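Local coordinates for sister chromatid cohesion protein PDS5 homolog C (Arabidopsis thaliana, PDB 7DE9) that is a cohesin cofactor that regulates sister chromatid cohesion, takes part in DNA repair by homologous recombination, and binds monomethylated histone H3 through its tudor domain, at residues E52-L56 and K57-W61. Numbering follows the deposited sequence.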
loop_
_atom_site.group_PDB
_atom_site.type_symbol
_atom_site.label_atom_id
_atom_site.label_comp_id
_atom_site.label_asym_id
_atom_site.label_seq_id
_atom_site.Cartn_x
_atom_site.Cartn_y
_atom_site.Cartn_z
ATOM N N GLU A 52 6.410 -2.445 0.179
ATOM C CA GLU A 52 5.696 -3.367 -0.698
ATOM C C GLU A 52 5.422 -2.699 -2.032
ATOM O O GLU A 52 5.074 -1.525 -2.078
ATOM C CB GLU A 52 4.374 -3.837 -0.074
ATOM C CG GLU A 52 4.502 -4.983 0.924
ATOM C CD GLU A 52 3.151 -5.497 1.407
ATOM O OE1 GLU A 52 2.225 -4.674 1.589
ATOM O OE2 GLU A 52 3.015 -6.726 1.597
ATOM N N ILE A 53 5.607 -3.446 -3.111
ATOM C CA ILE A 53 5.102 -3.054 -4.420
ATOM C C ILE A 53 3.754 -3.736 -4.590
ATOM O O ILE A 53 3.687 -4.962 -4.622
ATOM C CB ILE A 53 6.040 -3.469 -5.554
ATOM C CG1 ILE A 53 7.396 -2.792 -5.399
ATOM C CG2 ILE A 53 5.441 -3.105 -6.897
ATOM C CD1 ILE A 53 8.420 -3.319 -6.368
ATOM N N LEU A 54 2.691 -2.943 -4.690
ATOM C CA LEU A 54 1.325 -3.448 -4.564
ATOM C C LEU A 54 0.421 -3.104 -5.739
ATOM O O LEU A 54 0.517 -2.019 -6.305
ATOM C CB LEU A 54 0.675 -2.887 -3.294
ATOM C CG LEU A 54 1.206 -3.293 -1.923
ATOM C CD1 LEU A 54 0.567 -2.425 -0.856
ATOM C CD2 LEU A 54 0.914 -4.761 -1.662
ATOM N N TYR A 55 -0.475 -4.028 -6.076
ATOM C CA TYR A 55 -1.631 -3.719 -6.899
ATOM C C TYR A 55 -2.777 -3.407 -5.951
ATOM O O TYR A 55 -3.417 -4.311 -5.417
ATOM C CB TYR A 55 -1.992 -4.886 -7.814
ATOM C CG TYR A 55 -3.117 -4.601 -8.788
ATOM C CD1 TYR A 55 -2.973 -3.649 -9.789
ATOM C CD2 TYR A 55 -4.313 -5.301 -8.718
ATOM C CE1 TYR A 55 -3.992 -3.396 -10.685
ATOM C CE2 TYR A 55 -5.337 -5.057 -9.611
ATOM C CZ TYR A 55 -5.174 -4.101 -10.590
ATOM O OH TYR A 55 -6.194 -3.853 -11.481
ATOM N N LEU A 56 -3.021 -2.124 -5.721
ATOM C CA LEU A 56 -3.951 -1.720 -4.680
ATOM C C LEU A 56 -5.398 -2.093 -4.987
ATOM O O LEU A 56 -6.207 -2.241 -4.070
ATOM C CB LEU A 56 -3.829 -0.222 -4.432
ATOM C CG LEU A 56 -2.558 0.083 -3.646
ATOM C CD1 LEU A 56 -2.344 1.565 -3.520
ATOM C CD2 LEU A 56 -2.639 -0.550 -2.274
ATOM N N LYS A 57 -5.714 -2.275 -6.267
ATOM C CA LYS A 57 -7.075 -2.611 -6.674
ATOM C C LYS A 57 -7.511 -3.974 -6.141
ATOM O O LYS A 57 -8.703 -4.218 -5.941
ATOM C CB LYS A 57 -7.201 -2.578 -8.198
ATOM C CG LYS A 57 -7.990 -1.393 -8.724
ATOM C CD LYS A 57 -7.569 -1.003 -10.131
ATOM C CE LYS A 57 -6.128 -0.522 -10.153
ATOM N NZ LYS A 57 -5.768 0.023 -11.487
ATOM N N ASN A 58 -6.546 -4.859 -5.910
ATOM C CA ASN A 58 -6.835 -6.171 -5.336
ATOM C C ASN A 58 -6.398 -6.250 -3.881
ATOM O O ASN A 58 -6.174 -7.332 -3.341
ATOM C CB ASN A 58 -6.165 -7.278 -6.150
ATOM C CG ASN A 58 -7.169 -8.128 -6.904
ATOM O OD1 ASN A 58 -8.223 -8.480 -6.372
ATOM N ND2 ASN A 58 -6.857 -8.447 -8.153
ATOM N N GLN A 59 -6.286 -5.083 -3.258
ATOM C CA GLN A 59 -5.959 -4.985 -1.844
ATOM C C GLN A 59 -7.117 -4.375 -1.082
ATOM O O GLN A 59 -7.863 -3.557 -1.615
ATOM C CB GLN A 59 -4.708 -4.127 -1.629
ATOM C CG GLN A 59 -3.426 -4.724 -2.175
ATOM C CD GLN A 59 -2.932 -5.890 -1.349
ATOM O OE1 GLN A 59 -3.139 -5.936 -0.135
ATOM N NE2 GLN A 59 -2.278 -6.844 -2.004
ATOM N N LYS A 60 -7.274 -4.779 0.169
ATOM C CA LYS A 60 -8.092 -4.001 1.071
ATOM C C LYS A 60 -7.186 -2.954 1.685
ATOM O O LYS A 60 -6.127 -3.262 2.227
ATOM C CB LYS A 60 -8.767 -4.880 2.123
ATOM C CG LYS A 60 -9.758 -5.830 1.511
ATOM C CD LYS A 60 -11.050 -5.083 1.254
ATOM C CE LYS A 60 -11.884 -5.740 0.182
ATOM N NZ LYS A 60 -11.497 -7.160 -0.094
ATOM N N TRP A 61 -7.592 -1.704 1.547
ATOM C CA TRP A 61 -6.809 -0.600 2.062
ATOM C C TRP A 61 -7.709 0.619 2.146
ATOM O O TRP A 61 -8.768 0.664 1.520
ATOM C CB TRP A 61 -5.601 -0.322 1.167
ATOM C CG TRP A 61 -6.011 0.250 -0.141
ATOM C CD1 TRP A 61 -6.356 -0.437 -1.267
ATOM C CD2 TRP A 61 -6.150 1.635 -0.456
ATOM N NE1 TRP A 61 -6.690 0.441 -2.270
ATOM C CE2 TRP A 61 -6.573 1.720 -1.793
ATOM C CE3 TRP A 61 -5.955 2.814 0.267
ATOM C CZ2 TRP A 61 -6.805 2.937 -2.422
ATOM C CZ3 TRP A 61 -6.183 4.019 -0.356
ATOM C CH2 TRP A 61 -6.603 4.074 -1.687
#
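Lys57 CB sits over one face of the Tyr55 ring, 3.4 Å from Tyr55 CE2, and the chain then runs on past the rim, bringing Lys57 CD to 3.4 Å from Tyr55 OH. Tyr55 CG stands anti to the backbone N (chi1 -175°), which brings the ring round to Lys57 and also to Asn58, whose CB lies 3.7 Å from Tyr55 CD2. Leu56 CD2 makes a CH-pi contact with Trp61, 4.1 Å from the centroid of the five-membered ring and 20° off its normal. Gln59, its chain bent at chi2 (-73°), crosses Leu54 at about a right angle, with NE2 3.8 Å from Leu54 CD2. Two i to i+3 backbone hydrogen bonds, Asn58 N to Tyr55 O at 3.2 Å and Gln59 N to Leu56 O at 3.0 Å, mark a short 3-10 turn linking strands 51-54 and 61-63, the two outermost strands of the SH3-like tudor sheet. Cut back to an alanine, Tyr55 would probably leave Lys57 CB without the ring face it lies on and Lys40 without the hydroxyl it bonds. Gln59 OE1 accepts a hydrogen bond from a basic side chain of the bound histone peptide. Glu52, hydrogen-bonded to Tyr46, forms a salt bridge with a basic peptide side chain.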